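PDB 1ZH8: oxidoreductase from Thermotoga maritima, which probably catalyses NADP-dependent oxidation or reduction of an alcohol–carbonyl substrate pair, as a dinucleotide-binding member of the GFO/IDH/MocA oxidoreductase family. Local coordinates for residues 97-102 with 123-128; 166-171 with 205-210. All blocks are in the same frame, centred on the assembly; numbering follows the deposited sequence. Where two conformers were deposited one is given.

Interaction 1: 97-102 with 123-128; sequences PFIEKA and KKVVEL
Behind Ile99 and Glu100, whose closest contacts to Val125 and Leu128 are carbon to carbon, the carbonyl oxygen Phe98 O is gripped twice: by Ala102 N at 3.0 Å, one helical turn on, and by the hydroxyl of Tyr74. The meeting itself is made by two pairs of side chains. Leu128 sets both arms of its fork against the stem of Glu100, CD1 lying 3.7 Å from Glu100 CB and CD2 3.9 Å from Glu100 CG, and the two chains cross at about a right angle. Glu100 suits this half-covered place because its methylenes serve as an apolar surface while its carboxylate stays polar. With CG anti to the backbone N (chi1 -168°) and the chain extended beyond it, the stem and the root of the carboxylate run alongside the leucine methyls, and OE2 makes a long, weak ion pair with Arg104 NE. Cut back to an alanine, this position would probably lose the methylenes that both Leu128 methyls lie against, and Arg104 its weak charge mate. Helices 95-104 and 119-131 are consecutive crossover helices of the Rossmann fold, packed beside each other and running in roughly the same direction, with strand 108-112 between them in the chain. Toward the sheet the contact becomes wholly aliphatic: Ile99 CD1 comes within 3.9 Å of Val125 CG1. Branched, compact residues fit this buried layer, where Ile99 also rests on Val109 and Cys111 of that strand, and Val125 on Leu96 and Ile115.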
loop_
_atom_site.group_PDB
_atom_site.type_symbol
_atom_site.label_atom_id
_atom_site.label_comp_id
_atom_site.label_asym_id
_atom_site.label_seq_id
_atom_site.Cartn_x
_atom_site.Cartn_y
_atom_site.Cartn_z
ATOM N N PRO A 97 6.058 19.786 29.836
ATOM C CA PRO A 97 6.375 20.514 31.083
ATOM C C PRO A 97 7.871 20.751 31.297
ATOM O O PRO A 97 8.239 21.797 31.835
ATOM C CB PRO A 97 5.785 19.623 32.198
ATOM C CG PRO A 97 5.574 18.293 31.573
ATOM C CD PRO A 97 5.299 18.543 30.105
ATOM N N PHE A 98 8.718 19.824 30.850
ATOM C CA PHE A 98 10.166 19.947 31.077
ATOM C C PHE A 98 10.821 20.984 30.154
ATOM O O PHE A 98 11.712 21.726 30.572
ATOM C CB PHE A 98 10.859 18.588 30.977
ATOM C CG PHE A 98 10.813 17.781 32.244
ATOM C CD1 PHE A 98 9.680 17.788 33.062
ATOM C CD2 PHE A 98 11.912 17.003 32.627
ATOM C CE1 PHE A 98 9.647 17.036 34.256
ATOM C CE2 PHE A 98 11.887 16.241 33.778
ATOM C CZ PHE A 98 10.760 16.254 34.606
ATOM N N ILE A 99 10.356 21.051 28.911
ATOM C CA ILE A 99 10.788 22.106 27.993
ATOM C C ILE A 99 10.434 23.467 28.590
ATOM O O ILE A 99 11.276 24.372 28.633
ATOM C CB ILE A 99 10.194 21.918 26.573
ATOM C CG1 ILE A 99 10.881 20.734 25.872
ATOM C CG2 ILE A 99 10.290 23.229 25.750
ATOM C CD1 ILE A 99 10.136 20.200 24.630
ATOM N N GLU A 100 9.208 23.594 29.088
ATOM C CA GLU A 100 8.769 24.853 29.684
ATOM C C GLU A 100 9.621 25.232 30.884
ATOM O O GLU A 100 9.952 26.411 31.061
ATOM C CB GLU A 100 7.291 24.817 30.099
ATOM C CG GLU A 100 6.755 26.212 30.438
ATOM C CD GLU A 100 5.261 26.255 30.678
ATOM O OE1 GLU A 100 4.584 25.224 30.477
ATOM O OE2 GLU A 100 4.757 27.330 31.075
ATOM N N LYS A 101 9.958 24.249 31.721
ATOM C CA LYS A 101 10.801 24.533 32.883
ATOM C C LYS A 101 12.164 25.071 32.410
ATOM O O LYS A 101 12.650 26.068 32.931
ATOM C CB LYS A 101 10.961 23.300 33.782
ATOM C CG LYS A 101 9.859 23.144 34.813
ATOM C CD LYS A 101 9.662 21.684 35.241
ATOM C CE LYS A 101 8.373 21.519 36.059
ATOM N NZ LYS A 101 7.918 20.099 36.185
ATOM N N ALA A 102 12.750 24.436 31.396
ATOM C CA ALA A 102 14.050 24.859 30.890
ATOM C C ALA A 102 14.027 26.301 30.347
ATOM O O ALA A 102 14.901 27.109 30.664
ATOM C CB ALA A 102 14.539 23.886 29.837
ATOM N N LYS A 123 1.420 21.381 19.967
ATOM C CA LYS A 123 1.261 22.801 19.631
ATOM C C LYS A 123 1.719 23.699 20.754
ATOM O O LYS A 123 2.138 24.822 20.498
ATOM C CB LYS A 123 -0.176 23.157 19.319
ATOM C CG LYS A 123 -0.663 22.882 17.928
ATOM C CD LYS A 123 -2.198 23.033 17.952
ATOM C CE LYS A 123 -2.849 22.505 16.693
ATOM N NZ LYS A 123 -4.322 22.802 16.677
ATOM N N LYS A 124 1.626 23.221 21.995
ATOM C CA LYS A 124 2.051 24.039 23.146
ATOM C C LYS A 124 3.581 24.104 23.212
ATOM O O LYS A 124 4.141 25.128 23.607
ATOM C CB LYS A 124 1.452 23.561 24.470
ATOM C CG LYS A 124 -0.061 23.708 24.560
ATOM C CD LYS A 124 -0.581 23.342 25.971
ATOM C CE LYS A 124 -1.813 22.382 25.964
ATOM N NZ LYS A 124 -3.158 23.075 25.939
ATOM N N VAL A 125 4.248 23.016 22.811
ATOM C CA VAL A 125 5.693 23.010 22.722
ATOM C C VAL A 125 6.103 24.031 21.661
ATOM O O VAL A 125 6.999 24.855 21.875
ATOM C CB VAL A 125 6.230 21.624 22.343
ATOM C CG1 VAL A 125 7.716 21.704 21.981
ATOM C CG2 VAL A 125 5.965 20.622 23.462
ATOM N N VAL A 126 5.415 24.005 20.530
ATOM C CA VAL A 126 5.735 24.914 19.444
ATOM C C VAL A 126 5.606 26.368 19.865
ATOM O O VAL A 126 6.513 27.150 19.615
ATOM C CB VAL A 126 4.889 24.649 18.183
ATOM C CG1 VAL A 126 5.144 25.731 17.147
ATOM C CG2 VAL A 126 5.197 23.249 17.623
ATOM N N GLU A 127 4.505 26.735 20.518
ATOM C CA GLU A 127 4.338 28.139 20.909
ATOM C C GLU A 127 5.332 28.644 21.976
ATOM O O GLU A 127 5.728 29.812 21.931
ATOM C CB GLU A 127 2.872 28.533 21.181
ATOM C CG GLU A 127 2.149 27.795 22.307
ATOM C CD GLU A 127 0.966 28.604 22.905
ATOM O OE1 GLU A 127 1.069 29.857 22.965
ATOM O OE2 GLU A 127 -0.052 27.984 23.324
ATOM N N LEU A 128 5.761 27.765 22.891
ATOM C CA LEU A 128 6.821 28.096 23.862
ATOM C C LEU A 128 8.150 28.304 23.146
ATOM O O LEU A 128 8.929 29.199 23.487
ATOM C CB LEU A 128 7.005 26.989 24.904
ATOM C CG LEU A 128 5.922 26.687 25.950
ATOM C CD1 LEU A 128 6.256 25.354 26.639
ATOM C CD2 LEU A 128 5.732 27.811 26.977
#

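Interaction 2: 166-171 with 205-210; sequences MNWQIW and AAMRLI
Met166 and Met207, both selenomethionines, meet where helix 195-211 packs over one face of the mixed sheet of the GFO/IDH/MocA C-terminal domain, the SE-CE end of Met166 lying across the CG-SE part of Met207. Met166 CE lies 3.6 Å from Met207 SE, and Met166 SE is 3.8 Å from Met207 CG. Met166 holds CG between its backbone N and carbonyl carbon (chi1 63°), and further bends let its long, unbranched chain cross Met207 at about a right angle. Trp168, two residues along the strand, presents its benzo ring: Met207 CG comes to the edge at CE3, 3.9 Å away and near the ring plane, while Ala206 CB approaches CZ3 obliquely at 3.7 Å. A methyl group is small enough to let the indole lie close to the helix. Strand and helix segments run nearly antiparallel (161°), their axes 11.4 Å apart, and the bulky side chains fill the interval. Farther out, Phe238 and Phe240 of strand 233-240 touch both methionines, and Phe148 of helix 146-156 backs Ala206. The strand's other face turns to the dimer partner, Gln169 packing on Arg259 of the second subunit. The indole is fixed by a stack with Phe260 and an edge-to-face contact with His203; Ile170 CD1 sits 3.5 Å above the plane of the Trp168 ring, offset toward its rim, and Trp168 NE1 is hydrogen-bonded to Glu258 OE2.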
loop_
_atom_site.group_PDB
_atom_site.type_symbol
_atom_site.label_atom_id
_atom_site.label_comp_id
_atom_site.label_asym_id
_atom_site.label_seq_id
_atom_site.Cartn_x
_atom_site.Cartn_y
_atom_site.Cartn_z
HETATM N N MSE A 166 5.276 6.122 -3.983
HETATM C CA MSE A 166 6.224 5.541 -3.045
HETATM C C MSE A 166 5.550 4.521 -2.131
HETATM O O MSE A 166 4.385 4.687 -1.742
HETATM C CB MSE A 166 6.996 6.595 -2.226
HETATM C CG MSE A 166 6.170 7.442 -1.350
HETATM SE SE MSE A 166 6.872 7.691 0.517
HETATM C CE MSE A 166 6.274 5.913 1.178
ATOM N N ASN A 167 6.290 3.458 -1.811
ATOM C CA ASN A 167 5.832 2.448 -0.854
ATOM C C ASN A 167 6.929 2.158 0.152
ATOM O O ASN A 167 8.089 1.928 -0.206
ATOM C CB ASN A 167 5.416 1.170 -1.598
ATOM C CG ASN A 167 4.884 0.081 -0.672
ATOM O OD1 ASN A 167 5.058 -1.093 -0.948
ATOM N ND2 ASN A 167 4.238 0.467 0.424
ATOM N N TRP A 168 6.569 2.244 1.421
ATOM C CA TRP A 168 7.477 1.876 2.480
ATOM C C TRP A 168 6.748 0.845 3.329
ATOM O O TRP A 168 5.695 1.133 3.913
ATOM C CB TRP A 168 7.869 3.090 3.311
ATOM C CG TRP A 168 9.146 2.965 4.099
ATOM C CD1 TRP A 168 9.904 1.841 4.268
ATOM C CD2 TRP A 168 9.788 3.995 4.873
ATOM N NE1 TRP A 168 10.990 2.112 5.072
ATOM C CE2 TRP A 168 10.946 3.422 5.457
ATOM C CE3 TRP A 168 9.497 5.344 5.127
ATOM C CZ2 TRP A 168 11.832 4.154 6.255
ATOM C CZ3 TRP A 168 10.377 6.079 5.929
ATOM C CH2 TRP A 168 11.528 5.478 6.491
ATOM N N GLN A 169 7.297 -0.364 3.361
ATOM C CA GLN A 169 6.760 -1.444 4.179
ATOM C C GLN A 169 7.795 -1.843 5.176
ATOM O O GLN A 169 8.897 -2.229 4.791
ATOM C CB GLN A 169 6.465 -2.675 3.335
ATOM C CG GLN A 169 5.469 -2.426 2.294
ATOM C CD GLN A 169 4.903 -3.695 1.790
ATOM O OE1 GLN A 169 4.781 -4.677 2.540
ATOM N NE2 GLN A 169 4.550 -3.708 0.505
ATOM N N ILE A 170 7.437 -1.806 6.450
ATOM C CA ILE A 170 8.394 -2.048 7.511
ATOM C C ILE A 170 7.881 -3.161 8.415
ATOM O O ILE A 170 6.750 -3.111 8.882
ATOM C CB ILE A 170 8.645 -0.756 8.317
ATOM C CG1 ILE A 170 9.069 0.371 7.369
ATOM C CG2 ILE A 170 9.669 -0.985 9.455
ATOM C CD1 ILE A 170 9.011 1.719 7.994
ATOM N N TRP A 171 8.710 -4.165 8.663
ATOM C CA TRP A 171 8.294 -5.248 9.537
ATOM C C TRP A 171 9.304 -5.416 10.654
ATOM O O TRP A 171 10.301 -6.094 10.484
ATOM C CB TRP A 171 8.126 -6.539 8.742
ATOM C CG TRP A 171 7.126 -6.446 7.620
ATOM C CD1 TRP A 171 7.365 -6.063 6.320
ATOM C CD2 TRP A 171 5.733 -6.765 7.689
ATOM N NE1 TRP A 171 6.204 -6.120 5.588
ATOM C CE2 TRP A 171 5.189 -6.546 6.404
ATOM C CE3 TRP A 171 4.892 -7.213 8.714
ATOM C CZ2 TRP A 171 3.841 -6.762 6.121
ATOM C CZ3 TRP A 171 3.550 -7.425 8.435
ATOM C CH2 TRP A 171 3.037 -7.198 7.148
ATOM N N ALA A 205 9.133 11.791 9.111
ATOM C CA ALA A 205 10.233 12.708 8.909
ATOM C C ALA A 205 10.906 12.407 7.560
ATOM O O ALA A 205 11.075 13.307 6.713
ATOM C CB ALA A 205 11.214 12.635 10.062
ATOM N N ALA A 206 11.200 11.129 7.333
ATOM C CA ALA A 206 11.881 10.720 6.104
ATOM C C ALA A 206 11.051 10.986 4.856
ATOM O O ALA A 206 11.555 11.532 3.877
ATOM C CB ALA A 206 12.313 9.265 6.174
HETATM N N MSE A 207 9.773 10.629 4.888
HETATM C CA MSE A 207 8.923 10.819 3.707
HETATM C C MSE A 207 8.783 12.313 3.378
HETATM O O MSE A 207 8.796 12.707 2.196
HETATM C CB MSE A 207 7.568 10.164 3.934
HETATM C CG MSE A 207 7.699 8.665 4.124
HETATM SE SE MSE A 207 6.002 7.732 4.302
HETATM C CE MSE A 207 5.777 7.775 6.269
ATOM N N ARG A 208 8.670 13.146 4.417
ATOM C CA ARG A 208 8.558 14.583 4.195
ATOM C C ARG A 208 9.871 15.162 3.659
ATOM O O ARG A 208 9.865 16.084 2.839
ATOM C CB ARG A 208 8.094 15.336 5.455
ATOM C CG ARG A 208 6.697 14.932 5.974
ATOM C CD ARG A 208 6.325 15.686 7.274
ATOM N NE ARG A 208 6.594 17.119 7.171
ATOM C CZ ARG A 208 7.591 17.746 7.795
ATOM N NH1 ARG A 208 8.398 17.076 8.595
ATOM N NH2 ARG A 208 7.782 19.052 7.624
ATOM N N LEU A 209 10.997 14.618 4.109
ATOM C CA LEU A 209 12.275 15.121 3.639
ATOM C C LEU A 209 12.438 14.854 2.138
ATOM O O LEU A 209 12.891 15.723 1.371
ATOM C CB LEU A 209 13.403 14.472 4.419
ATOM C CG LEU A 209 14.846 14.790 4.011
ATOM C CD1 LEU A 209 15.176 16.244 4.340
ATOM C CD2 LEU A 209 15.802 13.837 4.722
ATOM N N ILE A 210 12.045 13.657 1.722
ATOM C CA ILE A 210 12.279 13.223 0.359
ATOM C C ILE A 210 11.228 13.784 -0.585
ATOM O O ILE A 210 11.565 14.197 -1.688
ATOM C CB ILE A 210 12.332 11.688 0.250
ATOM C CG1 ILE A 210 13.506 11.136 1.069
ATOM C CG2 ILE A 210 12.498 11.258 -1.215
ATOM C CD1 ILE A 210 13.361 9.696 1.444
#

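Overall arrangement
Interactions 1 and 2 follow one another along the chain and lie on opposite sides of its centre, with their own centres 28 Å apart and their nearest atoms about 11 Å apart. The first joins two helices of the dinucleotide-binding domain; the second fixes a helix on the sheet of the C-terminal domain. Neither the side chain of Ile99 nor that of Trp168 touches the bound NADP: the first is about 10 Å from it and the second about 12 Å. Helix 313-329 reaches both regions, since Val126 packs on its Pro313, Val314 and Leu317, while Met207 touches Phe322 and Arg208 forms a salt bridge with Asp319.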